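Local coordinates for glycoprotein (Chandipura virus, PDB 5MDM) that probably attaches the virus to host receptors and, once endosomal acid reshapes it, drives fusion of the viral and endosomal membranes as a class III fusion glycoprotein, at residues E38-P46 with W235-Q245; I228-V236 with E261-D269. One frame throughout, in Å; residues are numbered along the deposited sequence.

Contact 1. Residues E38-P46 with W235-Q245; sequences EESFLSSTP and WVSLDVKTRIQ
T45 and S43, two residues apart on strand 36-49, each send a hydroxyl to a backbone carbonyl of strand 235-237; the short segments 38-46 and 235-237 run at 140° between their chain directions. The hydroxyl bonds come first: T45 OG1 lies 2.6 Å from W235 O, and S43 OG lies 2.7 Å from S237 O, in the carbonyl plane and on a lone pair. S43 reaches S237 O because its OG stands opposite the backbone N (chi1 178°), beside its own carbonyl carbon. One backbone bond joins the two strands, S237 N to S44 O at 2.8 Å, while V236 CA brings a C-H to the same oxygen.

Apolar contacts follow. F41 CG takes the position between backbone N and carbonyl carbon (chi1 61°), and the ring receives L238 CD1 over one face, 4.0 Å from its centroid, a CH-pi contact; S237 O lies at the ring edge. T242 CG2 meets F41 CB at 3.6 Å, and P46 CD meets the indole edge of W235 at CE3.

At the far end the E39 carboxylate slides past I244, its OE1 a weak acceptor for Q245 N at 3.4 Å. With side-chain hydroxyls doing much of the work of backbone pairing, strand 36-49 and the segment that runs into the region probably used for trimerization are joined without forming a regular continuous sheet.

Contact 2. Residues I228-V236 with E261-D269; sequences IKFPNGEWV and EVRSTLQSD
G233 and R263 meet where a beta hairpin, strands 225-229 and 235-237 joined through a type I turn from F230 to G233, receives the loop that leads to helix 270-295. The R263 side chain crosses N232 at about a right angle. Its CG sits between backbone N and carbonyl carbon (chi1 51°) and its chain bends at chi3 (-80°), which brings the guanidinium over to N232 O; NH1 donates to that oxygen at 2.9 Å, in the carbonyl plane. The backbone adds a second bond, R263 N giving a nearly straight one to G233 O at 2.9 Å.

E234 approaches the guanidinium from another direction. Its carboxylate plane is turned 78° from that of R263, and OE2 stands over one face, 3.4 Å from NH2, a salt bridge of charge alone in which no N-H points at the oxygen. The same OE2 accepts L266 N at 3.0 Å from above the carboxylate plane, so the acid links the arginine to the start of the 3-10 segment 266-268. OE1 rests against T265 CG2, the two side chains crossing at about a right angle.

Elsewhere in the contact V262 lays both methyls against W235 CB, with CG1 at 3.6 Å, and the K229 side chain runs past V262 in the opposite direction, its CD 3.4 Å from E261 O. Farther along, D269 occupies the N-cap of the helix, OD2 accepting from A271 N, while OD1 pairs with K293 of the second subunit. Within the turn, N232 ND2 donates to I395 O and OD1 accepts E234 N at 3.2 Å, an Asx turn with the donor above the amide carbonyl plane.

Overall arrangement
After two short N-terminal strands the chain enters strand 36-49, runs out through the fusion domain and back along strand 180-192, and only then reaches the hairpin of 225-229 and 235-237, so contact 1 closes a loop of 188 residues. Contact 2 closes a short one, the 24 residues between 228-236 and 261-269. The two loops cross: contact 2 opens before contact 1 has closed on 235-245 and itself closes later, so the segments alternate, sharing W235 and V236. T265 probably hydrogen-bonds through its hydroxyl to T45 and through its N to P46 O. Together they tie strand 36-49, the hairpin sheet and the approach to helix 270-295, in the region probably used for trimerization.

Contact 1. Residues E38-P46 with W235-Q245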
ATOM      1  N   GLU A  38      22.800  21.643  20.890  1.00 85.25           N
ATOM      2  CA  GLU A  38      21.687  21.592  19.953  1.00 71.06           C
ATOM      3  C   GLU A  38      21.103  22.972  19.672  1.00 75.56           C
ATOM      4  O   GLU A  38      21.060  23.834  20.545  1.00 84.28           O
ATOM      5  CB  GLU A  38      20.593  20.659  20.456  1.00 67.03           C
ATOM      6  CG  GLU A  38      20.897  19.190  20.272  1.00 79.26           C
ATOM      7  CD  GLU A  38      19.740  18.307  20.694  1.00 97.72           C
ATOM      8  OE1 GLU A  38      19.845  17.073  20.542  1.00104.94           O
ATOM      9  OE2 GLU A  38      18.721  18.846  21.177  1.00110.93           O
ATOM     10  N   GLU A  39      20.668  23.172  18.435  1.00 74.82           N
ATOM     11  CA  GLU A  39      20.007  24.399  18.023  1.00 77.60           C
ATOM     12  C   GLU A  39      18.947  24.050  16.994  1.00 82.55           C
ATOM     13  O   GLU A  39      19.186  23.239  16.094  1.00 84.99           O
ATOM     14  CB  GLU A  39      21.001  25.382  17.410  1.00 79.68           C
ATOM     15  CG  GLU A  39      21.899  26.094  18.400  1.00 86.94           C
ATOM     16  CD  GLU A  39      22.865  27.042  17.719  1.00100.03           C
ATOM     17  OE1 GLU A  39      22.437  27.769  16.799  1.00103.39           O
ATOM     18  OE2 GLU A  39      24.054  27.053  18.096  1.00111.58           O
ATOM     19  N   SER A  40      17.779  24.667  17.124  1.00 74.02           N
ATOM     20  CA  SER A  40      16.671  24.373  16.230  1.00 64.68           C
ATOM     21  C   SER A  40      16.303  25.573  15.370  1.00 65.88           C
ATOM     22  O   SER A  40      16.517  26.723  15.757  1.00 78.81           O
ATOM     23  CB  SER A  40      15.453  23.922  17.031  1.00 72.44           C
ATOM     24  OG  SER A  40      15.760  22.804  17.843  1.00 77.68           O
ATOM     25  N   PHE A  41      15.750  25.295  14.196  1.00 55.64           N
ATOM     26  CA  PHE A  41      15.240  26.346  13.327  1.00 66.02           C
ATOM     27  C   PHE A  41      13.899  25.943  12.715  1.00 74.85           C
ATOM     28  O   PHE A  41      13.653  24.760  12.466  1.00 75.31           O
ATOM     29  CB  PHE A  41      16.263  26.709  12.244  1.00 55.26           C
ATOM     30  CG  PHE A  41      16.617  25.576  11.333  1.00 58.54           C
ATOM     31  CD1 PHE A  41      15.961  25.414  10.118  1.00 69.83           C
ATOM     32  CD2 PHE A  41      17.615  24.674  11.681  1.00 63.66           C
ATOM     33  CE1 PHE A  41      16.288  24.362   9.265  1.00 72.53           C
ATOM     34  CE2 PHE A  41      17.948  23.612  10.833  1.00 65.76           C
ATOM     35  CZ  PHE A  41      17.284  23.460   9.623  1.00 64.90           C
ATOM     36  N   LEU A  42      13.026  26.926  12.499  1.00 69.98           N
ATOM     37  CA  LEU A  42      11.733  26.661  11.879  1.00 61.05           C
ATOM     38  C   LEU A  42      11.933  26.245  10.437  1.00 57.97           C
ATOM     39  O   LEU A  42      12.687  26.876   9.698  1.00 69.83           O
ATOM     40  CB  LEU A  42      10.839  27.888  11.935  1.00 55.88           C
ATOM     41  CG  LEU A  42       9.453  27.754  11.315  1.00 56.25           C
ATOM     42  CD1 LEU A  42       8.665  26.639  11.971  1.00 55.39           C
ATOM     43  CD2 LEU A  42       8.719  29.055  11.465  1.00 74.75           C
ATOM     44  N   SER A  43      11.265  25.176  10.034  1.00 56.20           N
ATOM     45  CA  SER A  43      11.456  24.662   8.690  1.00 65.94           C
ATOM     46  C   SER A  43      10.151  24.194   8.059  1.00 67.87           C
ATOM     47  O   SER A  43       9.063  24.365   8.611  1.00 63.44           O
ATOM     48  CB  SER A  43      12.495  23.536   8.693  1.00 66.05           C
ATOM     49  OG  SER A  43      12.678  22.989   7.400  1.00 69.00           O
ATOM     50  N   SER A  44      10.280  23.601   6.885  1.00 69.44           N
ATOM     51  CA  SER A  44       9.139  23.182   6.109  1.00 64.75           C
ATOM     52  C   SER A  44       9.562  21.918   5.386  1.00 66.98           C
ATOM     53  O   SER A  44      10.709  21.805   4.955  1.00 67.89           O
ATOM     54  CB  SER A  44       8.776  24.288   5.118  1.00 57.40           C
ATOM     55  OG  SER A  44       7.716  23.902   4.268  1.00 88.11           O
ATOM     56  N   THR A  45       8.657  20.956   5.265  1.00 61.99           N
ATOM     57  CA  THR A  45       8.991  19.724   4.560  1.00 59.86           C
ATOM     58  C   THR A  45       7.828  19.244   3.701  1.00 60.73           C
ATOM     59  O   THR A  45       6.671  19.318   4.118  1.00 59.77           O
ATOM     60  CB  THR A  45       9.486  18.611   5.528  1.00 60.93           C
ATOM     61  OG1 THR A  45      10.302  17.681   4.810  1.00 65.52           O
ATOM     62  CG2 THR A  45       8.334  17.872   6.184  1.00 55.42           C
ATOM     63  N   PRO A  46       8.130  18.777   2.480  1.00 65.53           N
ATOM     64  CA  PRO A  46       7.096  18.304   1.554  1.00 69.15           C
ATOM     65  C   PRO A  46       6.470  16.996   2.030  1.00 68.58           C
ATOM     66  O   PRO A  46       7.181  16.047   2.344  1.00 63.55           O
ATOM     67  CB  PRO A  46       7.868  18.095   0.254  1.00 68.63           C
ATOM     68  CG  PRO A  46       9.258  17.850   0.688  1.00 72.83           C
ATOM     69  CD  PRO A  46       9.472  18.704   1.886  1.00 65.91           C
ATOM     70  N   TRP A 235      13.785  16.267   2.125  1.00 70.34           N
ATOM     71  CA  TRP A 235      14.200  17.662   2.021  1.00 70.52           C
ATOM     72  C   TRP A 235      13.517  18.534   3.074  1.00 63.86           C
ATOM     73  O   TRP A 235      12.318  18.418   3.319  1.00 65.77           O
ATOM     74  CB  TRP A 235      13.876  18.167   0.610  1.00 66.10           C
ATOM     75  CG  TRP A 235      14.255  19.577   0.303  1.00 64.33           C
ATOM     76  CD1 TRP A 235      15.384  20.002  -0.339  1.00 70.70           C
ATOM     77  CD2 TRP A 235      13.486  20.752   0.578  1.00 63.11           C
ATOM     78  NE1 TRP A 235      15.375  21.369  -0.461  1.00 60.96           N
ATOM     79  CE2 TRP A 235      14.219  21.854   0.092  1.00 65.02           C
ATOM     80  CE3 TRP A 235      12.253  20.982   1.193  1.00 65.76           C
ATOM     81  CZ2 TRP A 235      13.757  23.165   0.204  1.00 67.29           C
ATOM     82  CZ3 TRP A 235      11.800  22.288   1.306  1.00 67.84           C
ATOM     83  CH2 TRP A 235      12.550  23.361   0.811  1.00 61.98           C
ATOM     84  N   VAL A 236      14.284  19.402   3.713  1.00 59.11           N
ATOM     85  CA  VAL A 236      13.668  20.392   4.587  1.00 63.10           C
ATOM     86  C   VAL A 236      14.133  21.769   4.156  1.00 64.40           C
ATOM     87  O   VAL A 236      15.206  21.906   3.581  1.00 74.64           O
ATOM     88  CB  VAL A 236      13.981  20.161   6.086  1.00 65.18           C
ATOM     89  CG1 VAL A 236      13.500  18.781   6.526  1.00 50.33           C
ATOM     90  CG2 VAL A 236      15.466  20.343   6.366  1.00 59.65           C
ATOM     91  N   SER A 237      13.321  22.785   4.417  1.00 61.54           N
ATOM     92  CA  SER A 237      13.646  24.133   3.986  1.00 53.99           C
ATOM     93  C   SER A 237      14.604  24.797   4.966  1.00 71.62           C
ATOM     94  O   SER A 237      14.520  24.577   6.174  1.00 70.51           O
ATOM     95  CB  SER A 237      12.373  24.959   3.847  1.00 67.82           C
ATOM     96  OG  SER A 237      11.708  25.055   5.088  1.00 68.62           O
ATOM     97  N   LEU A 238      15.515  25.609   4.436  1.00 72.46           N
ATOM     98  CA  LEU A 238      16.482  26.331   5.255  1.00 69.16           C
ATOM     99  C   LEU A 238      16.900  27.607   4.547  1.00 77.09           C
ATOM    100  O   LEU A 238      17.476  27.545   3.458  1.00 92.07           O
ATOM    101  CB  LEU A 238      17.708  25.457   5.488  1.00 65.62           C
ATOM    102  CG  LEU A 238      18.938  26.102   6.120  1.00 58.82           C
ATOM    103  CD1 LEU A 238      18.598  26.657   7.485  1.00 55.52           C
ATOM    104  CD2 LEU A 238      20.044  25.072   6.224  1.00 63.93           C
ATOM    105  N   ASP A 239      16.619  28.761   5.148  1.00 69.53           N
ATOM    106  CA  ASP A 239      16.974  30.033   4.506  1.00 93.43           C
ATOM    107  C   ASP A 239      18.369  30.527   4.874  1.00 87.83           C
ATOM    108  O   ASP A 239      18.946  30.119   5.888  1.00 80.91           O
ATOM    109  CB  ASP A 239      15.942  31.125   4.792  1.00105.55           C
ATOM    110  CG  ASP A 239      15.863  31.469   6.252  1.00127.95           C
ATOM    111  OD1 ASP A 239      16.051  30.552   7.084  1.00141.77           O
ATOM    112  OD2 ASP A 239      15.615  32.653   6.568  1.00133.61           O
ATOM    113  N   VAL A 240      18.897  31.419   4.039  1.00 83.73           N
ATOM    114  CA  VAL A 240      20.256  31.912   4.206  1.00 91.58           C
ATOM    115  C   VAL A 240      20.423  32.655   5.522  1.00 92.05           C
ATOM    116  O   VAL A 240      21.536  32.809   6.022  1.00100.46           O
ATOM    117  CB  VAL A 240      20.641  32.847   3.065  1.00106.47           C
ATOM    118  CG1 VAL A 240      22.155  32.909   2.923  1.00118.67           C
ATOM    119  CG2 VAL A 240      20.005  32.371   1.777  1.00122.89           C
ATOM    120  N   LYS A 241      19.307  33.100   6.086  1.00 85.38           N
ATOM    121  CA  LYS A 241      19.332  33.907   7.295  1.00 83.90           C
ATOM    122  C   LYS A 241      19.594  33.093   8.554  1.00 80.42           C
ATOM    123  O   LYS A 241      20.159  33.602   9.522  1.00 91.95           O
ATOM    124  CB  LYS A 241      18.036  34.712   7.435  1.00 87.25           C
ATOM    125  CG  LYS A 241      17.974  35.929   6.512  1.00101.91           C
ATOM    126  CD  LYS A 241      19.193  36.827   6.723  1.00111.08           C
ATOM    127  CE  LYS A 241      19.190  38.029   5.791  1.00122.64           C
ATOM    128  NZ  LYS A 241      20.414  38.868   5.967  1.00132.08           N
ATOM    129  N   THR A 242      19.197  31.827   8.540  1.00 75.84           N
ATOM    130  CA  THR A 242      19.304  30.994   9.737  1.00 79.72           C
ATOM    131  C   THR A 242      20.744  30.734  10.160  1.00 81.29           C
ATOM    132  O   THR A 242      21.544  30.188   9.394  1.00 89.21           O
ATOM    133  CB  THR A 242      18.577  29.655   9.569  1.00 75.12           C
ATOM    134  OG1 THR A 242      17.168  29.889   9.498  1.00 78.72           O
ATOM    135  CG2 THR A 242      18.874  28.746  10.747  1.00 61.07           C
ATOM    136  N   ARG A 243      21.056  31.126  11.390  1.00 72.97           N
ATOM    137  CA  ARG A 243      22.398  30.970  11.932  1.00 80.66           C
ATOM    138  C   ARG A 243      22.492  29.831  12.946  1.00 85.21           C
ATOM    139  O   ARG A 243      21.585  29.621  13.746  1.00 85.52           O
ATOM    140  CB  ARG A 243      22.873  32.273  12.574  1.00 80.01           C
ATOM    141  CG  ARG A 243      22.989  33.445  11.610  1.00 87.19           C
ATOM    142  CD  ARG A 243      23.393  34.718  12.344  1.00 96.71           C
ATOM    143  NE  ARG A 243      23.657  35.829  11.432  1.00115.11           N
ATOM    144  CZ  ARG A 243      24.172  36.999  11.802  1.00132.56           C
ATOM    145  NH1 ARG A 243      24.483  37.219  13.074  1.00136.88           N
ATOM    146  NH2 ARG A 243      24.380  37.952  10.899  1.00135.73           N
ATOM    147  N   ILE A 244      23.600  29.098  12.890  1.00 88.24           N
ATOM    148  CA  ILE A 244      23.917  28.061  13.860  1.00 82.85           C
ATOM    149  C   ILE A 244      25.339  28.322  14.315  1.00 90.93           C
ATOM    150  O   ILE A 244      26.225  28.526  13.485  1.00 91.46           O
ATOM    151  CB  ILE A 244      23.835  26.653  13.242  1.00 85.52           C
ATOM    152  CG1 ILE A 244      22.393  26.315  12.856  1.00 90.69           C
ATOM    153  CG2 ILE A 244      24.392  25.610  14.200  1.00 84.24           C
ATOM    154  CD1 ILE A 244      21.423  26.283  14.020  1.00 81.33           C
ATOM    155  N   GLN A 245      25.553  28.313  15.630  1.00 98.38           N
ATOM    156  CA  GLN A 245      26.818  28.753  16.218  1.00101.29           C
ATOM    157  C   GLN A 245      27.176  30.127  15.673  1.00 91.98           C
ATOM    158  O   GLN A 245      28.314  30.375  15.274  1.00 84.30           O
ATOM    159  CB  GLN A 245      27.950  27.755  15.953  1.00112.09           C
ATOM    160  CG  GLN A 245      29.124  27.894  16.916  1.00113.63           C
ATOM    161  CD  GLN A 245      30.231  26.897  16.642  1.00111.30           C
ATOM    162  OE1 GLN A 245      30.790  26.858  15.546  1.00 96.19           O
ATOM    163  NE2 GLN A 245      30.554  26.083  17.642  1.00119.30           N
TER

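Contact 2. Residues I228-V236 with E261-D269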
ATOM      1  N   ILE A 228      17.775  21.832   2.279  1.00 67.05           N
ATOM      2  CA  ILE A 228      18.772  20.794   2.261  1.00 70.58           C
ATOM      3  C   ILE A 228      18.099  19.449   2.049  1.00 72.11           C
ATOM      4  O   ILE A 228      17.033  19.165   2.619  1.00 77.06           O
ATOM      5  CB  ILE A 228      19.590  20.800   3.556  1.00 77.81           C
ATOM      6  CG1 ILE A 228      18.664  20.974   4.762  1.00 74.27           C
ATOM      7  CG2 ILE A 228      20.606  21.929   3.530  1.00 69.96           C
ATOM      8  CD1 ILE A 228      19.390  21.045   6.086  1.00 69.13           C
ATOM      9  N   LYS A 229      18.707  18.652   1.180  1.00 68.96           N
ATOM     10  CA  LYS A 229      18.333  17.268   1.004  1.00 66.16           C
ATOM     11  C   LYS A 229      19.208  16.422   1.913  1.00 67.58           C
ATOM     12  O   LYS A 229      20.446  16.499   1.880  1.00 73.85           O
ATOM     13  CB  LYS A 229      18.489  16.825  -0.453  1.00 64.51           C
ATOM     14  CG  LYS A 229      17.971  15.417  -0.718  1.00 65.09           C
ATOM     15  CD  LYS A 229      18.378  14.922  -2.095  1.00 70.77           C
ATOM     16  CE  LYS A 229      19.235  13.668  -1.999  1.00 92.73           C
ATOM     17  NZ  LYS A 229      20.411  13.865  -1.095  1.00106.93           N
ATOM     18  N   PHE A 230      18.528  15.635   2.734  1.00 69.68           N
ATOM     19  CA  PHE A 230      19.132  14.668   3.628  1.00 73.31           C
ATOM     20  C   PHE A 230      19.588  13.423   2.861  1.00 79.67           C
ATOM     21  O   PHE A 230      19.101  13.155   1.758  1.00 77.73           O
ATOM     22  CB  PHE A 230      18.084  14.275   4.661  1.00 77.28           C
ATOM     23  CG  PHE A 230      17.750  15.367   5.624  1.00 66.53           C
ATOM     24  CD1 PHE A 230      18.705  16.302   5.978  1.00 54.68           C
ATOM     25  CD2 PHE A 230      16.483  15.457   6.181  1.00 63.23           C
ATOM     26  CE1 PHE A 230      18.404  17.317   6.871  1.00 64.27           C
ATOM     27  CE2 PHE A 230      16.171  16.470   7.069  1.00 65.14           C
ATOM     28  CZ  PHE A 230      17.135  17.403   7.416  1.00 62.55           C
ATOM     29  N   PRO A 231      20.518  12.648   3.448  1.00 82.04           N
ATOM     30  CA  PRO A 231      21.033  11.421   2.829  1.00 65.79           C
ATOM     31  C   PRO A 231      19.931  10.444   2.426  1.00 73.27           C
ATOM     32  O   PRO A 231      20.154   9.622   1.544  1.00 72.36           O
ATOM     33  CB  PRO A 231      21.881  10.804   3.937  1.00 82.97           C
ATOM     34  CG  PRO A 231      22.307  11.943   4.763  1.00 79.01           C
ATOM     35  CD  PRO A 231      21.208  12.955   4.713  1.00 75.03           C
ATOM     36  N   ASN A 232      18.765  10.523   3.060  1.00 72.07           N
ATOM     37  CA  ASN A 232      17.656   9.651   2.689  1.00 72.86           C
ATOM     38  C   ASN A 232      16.808  10.251   1.568  1.00 74.04           C
ATOM     39  O   ASN A 232      15.736   9.748   1.242  1.00 72.73           O
ATOM     40  CB  ASN A 232      16.800   9.301   3.911  1.00 73.16           C
ATOM     41  CG  ASN A 232      15.951  10.458   4.385  1.00 79.79           C
ATOM     42  OD1 ASN A 232      16.270  11.620   4.147  1.00 76.96           O
ATOM     43  ND2 ASN A 232      14.853  10.142   5.063  1.00 93.44           N
ATOM     44  N   GLY A 233      17.290  11.342   0.985  1.00 68.97           N
ATOM     45  CA  GLY A 233      16.628  11.927  -0.159  1.00 68.15           C
ATOM     46  C   GLY A 233      15.465  12.823   0.193  1.00 70.75           C
ATOM     47  O   GLY A 233      14.819  13.380  -0.695  1.00 84.09           O
ATOM     48  N   GLU A 234      15.194  12.963   1.484  1.00 67.81           N
ATOM     49  CA  GLU A 234      14.145  13.868   1.941  1.00 75.70           C
ATOM     50  C   GLU A 234      14.682  15.291   2.113  1.00 71.93           C
ATOM     51  O   GLU A 234      15.887  15.502   2.231  1.00 66.88           O
ATOM     52  CB  GLU A 234      13.512  13.342   3.225  1.00 77.50           C
ATOM     53  CG  GLU A 234      12.900  11.967   3.056  1.00 77.10           C
ATOM     54  CD  GLU A 234      12.078  11.548   4.248  1.00 90.43           C
ATOM     55  OE1 GLU A 234      12.117  12.256   5.270  1.00103.58           O
ATOM     56  OE2 GLU A 234      11.389  10.513   4.167  1.00 98.60           O
ATOM     57  N   TRP A 235      13.785  16.267   2.125  1.00 70.34           N
ATOM     58  CA  TRP A 235      14.200  17.662   2.021  1.00 70.52           C
ATOM     59  C   TRP A 235      13.517  18.534   3.074  1.00 63.86           C
ATOM     60  O   TRP A 235      12.318  18.418   3.319  1.00 65.77           O
ATOM     61  CB  TRP A 235      13.876  18.167   0.610  1.00 66.10           C
ATOM     62  CG  TRP A 235      14.255  19.577   0.303  1.00 64.33           C
ATOM     63  CD1 TRP A 235      15.384  20.002  -0.339  1.00 70.70           C
ATOM     64  CD2 TRP A 235      13.486  20.752   0.578  1.00 63.11           C
ATOM     65  NE1 TRP A 235      15.375  21.369  -0.461  1.00 60.96           N
ATOM     66  CE2 TRP A 235      14.219  21.854   0.092  1.00 65.02           C
ATOM     67  CE3 TRP A 235      12.253  20.982   1.193  1.00 65.76           C
ATOM     68  CZ2 TRP A 235      13.757  23.165   0.204  1.00 67.29           C
ATOM     69  CZ3 TRP A 235      11.800  22.288   1.306  1.00 67.84           C
ATOM     70  CH2 TRP A 235      12.550  23.361   0.811  1.00 61.98           C
ATOM     71  N   VAL A 236      14.284  19.402   3.713  1.00 59.11           N
ATOM     72  CA  VAL A 236      13.668  20.392   4.587  1.00 63.10           C
ATOM     73  C   VAL A 236      14.133  21.769   4.156  1.00 64.40           C
ATOM     74  O   VAL A 236      15.206  21.906   3.581  1.00 74.64           O
ATOM     75  CB  VAL A 236      13.981  20.161   6.086  1.00 65.18           C
ATOM     76  CG1 VAL A 236      13.500  18.781   6.526  1.00 50.33           C
ATOM     77  CG2 VAL A 236      15.466  20.343   6.366  1.00 59.65           C
ATOM     78  N   GLU A 261      17.087  14.579  -7.261  1.00 90.60           N
ATOM     79  CA  GLU A 261      15.663  14.611  -6.956  1.00 96.63           C
ATOM     80  C   GLU A 261      15.393  14.553  -5.447  1.00 89.17           C
ATOM     81  O   GLU A 261      16.288  14.273  -4.651  1.00 84.87           O
ATOM     82  CB  GLU A 261      14.914  13.505  -7.713  1.00107.48           C
ATOM     83  CG  GLU A 261      14.563  13.874  -9.153  1.00117.24           C
ATOM     84  CD  GLU A 261      13.989  12.712  -9.948  1.00133.42           C
ATOM     85  OE1 GLU A 261      14.123  11.553  -9.500  1.00134.99           O
ATOM     86  OE2 GLU A 261      13.404  12.960 -11.025  1.00143.26           O
ATOM     87  N   VAL A 262      14.152  14.829  -5.068  1.00 87.82           N
ATOM     88  CA  VAL A 262      13.757  14.917  -3.671  1.00 66.14           C
ATOM     89  C   VAL A 262      12.480  14.113  -3.450  1.00 90.68           C
ATOM     90  O   VAL A 262      11.567  14.154  -4.277  1.00 96.14           O
ATOM     91  CB  VAL A 262      13.535  16.402  -3.275  1.00 79.58           C
ATOM     92  CG1 VAL A 262      12.426  16.552  -2.246  1.00 61.85           C
ATOM     93  CG2 VAL A 262      14.832  17.024  -2.787  1.00 69.10           C
ATOM     94  N   ARG A 263      12.416  13.370  -2.347  1.00 79.03           N
ATOM     95  CA  ARG A 263      11.220  12.593  -2.031  1.00 77.29           C
ATOM     96  C   ARG A 263      10.377  13.219  -0.921  1.00 82.79           C
ATOM     97  O   ARG A 263      10.885  13.962  -0.077  1.00 83.90           O
ATOM     98  CB  ARG A 263      11.581  11.153  -1.674  1.00 75.68           C
ATOM     99  CG  ARG A 263      12.651  11.022  -0.614  1.00124.69           C
ATOM    100  CD  ARG A 263      12.973   9.565  -0.328  1.00121.44           C
ATOM    101  NE  ARG A 263      11.997   8.947   0.562  1.00120.53           N
ATOM    102  CZ  ARG A 263      12.315   8.172   1.592  1.00126.21           C
ATOM    103  NH1 ARG A 263      13.585   7.917   1.857  1.00 71.77           N
ATOM    104  NH2 ARG A 263      11.364   7.651   2.353  1.00131.80           N
ATOM    105  N   SER A 264       9.080  12.920  -0.942  1.00 75.70           N
ATOM    106  CA  SER A 264       8.181  13.340   0.120  1.00 84.94           C
ATOM    107  C   SER A 264       8.614  12.730   1.439  1.00 81.91           C
ATOM    108  O   SER A 264       9.157  11.627   1.477  1.00 85.44           O
ATOM    109  CB  SER A 264       6.741  12.933  -0.187  1.00 91.74           C
ATOM    110  OG  SER A 264       6.177  13.787  -1.166  1.00113.12           O
ATOM    111  N   THR A 265       8.385  13.464   2.519  1.00 83.06           N
ATOM    112  CA  THR A 265       8.750  12.997   3.842  1.00 76.75           C
ATOM    113  C   THR A 265       7.845  11.834   4.220  1.00 78.26           C
ATOM    114  O   THR A 265       6.654  12.010   4.487  1.00 69.37           O
ATOM    115  CB  THR A 265       8.685  14.129   4.876  1.00 72.98           C
ATOM    116  OG1 THR A 265       9.741  15.060   4.615  1.00 75.01           O
ATOM    117  CG2 THR A 265       8.862  13.582   6.268  1.00 71.83           C
ATOM    118  N   LEU A 266       8.424  10.639   4.210  1.00 68.74           N
ATOM    119  CA  LEU A 266       7.656   9.417   4.367  1.00 74.05           C
ATOM    120  C   LEU A 266       7.038   9.359   5.754  1.00 72.70           C
ATOM    121  O   LEU A 266       5.907   8.902   5.927  1.00 64.61           O
ATOM    122  CB  LEU A 266       8.544   8.198   4.113  1.00 66.49           C
ATOM    123  CG  LEU A 266       7.897   6.812   4.227  1.00 86.20           C
ATOM    124  CD1 LEU A 266       6.709   6.662   3.286  1.00 78.89           C
ATOM    125  CD2 LEU A 266       8.923   5.727   3.961  1.00 81.20           C
ATOM    126  N   GLN A 267       7.772   9.862   6.737  1.00 68.34           N
ATOM    127  CA  GLN A 267       7.353   9.737   8.122  1.00 68.39           C
ATOM    128  C   GLN A 267       6.123  10.563   8.479  1.00 72.92           C
ATOM    129  O   GLN A 267       5.549  10.395   9.556  1.00 76.64           O
ATOM    130  CB  GLN A 267       8.517  10.046   9.057  1.00 75.73           C
ATOM    131  CG  GLN A 267       9.431   8.857   9.236  1.00 86.03           C
ATOM    132  CD  GLN A 267       8.660   7.618   9.627  1.00 88.54           C
ATOM    133  OE1 GLN A 267       7.897   7.632  10.595  1.00 98.98           O
ATOM    134  NE2 GLN A 267       8.831   6.545   8.863  1.00 81.56           N
ATOM    135  N   SER A 268       5.710  11.436   7.571  1.00 66.81           N
ATOM    136  CA  SER A 268       4.555  12.279   7.815  1.00 67.42           C
ATOM    137  C   SER A 268       3.283  11.599   7.338  1.00 69.38           C
ATOM    138  O   SER A 268       2.183  12.080   7.607  1.00 69.73           O
ATOM    139  CB  SER A 268       4.721  13.624   7.114  1.00 69.74           C
ATOM    140  OG  SER A 268       4.634  13.470   5.710  1.00 84.50           O
ATOM    141  N   ASP A 269       3.439  10.483   6.624  1.00 65.15           N
ATOM    142  CA  ASP A 269       2.300   9.724   6.116  1.00 65.68           C
ATOM    143  C   ASP A 269       1.582   9.053   7.272  1.00 62.59           C
ATOM    144  O   ASP A 269       2.216   8.603   8.219  1.00 80.38           O
ATOM    145  CB  ASP A 269       2.743   8.687   5.083  1.00 63.89           C
ATOM    146  CG  ASP A 269       1.568   7.999   4.406  1.00155.81           C
ATOM    147  OD1 ASP A 269       1.588   7.875   3.163  1.00156.74           O
ATOM    148  OD2 ASP A 269       0.625   7.582   5.113  1.00151.78           O
TER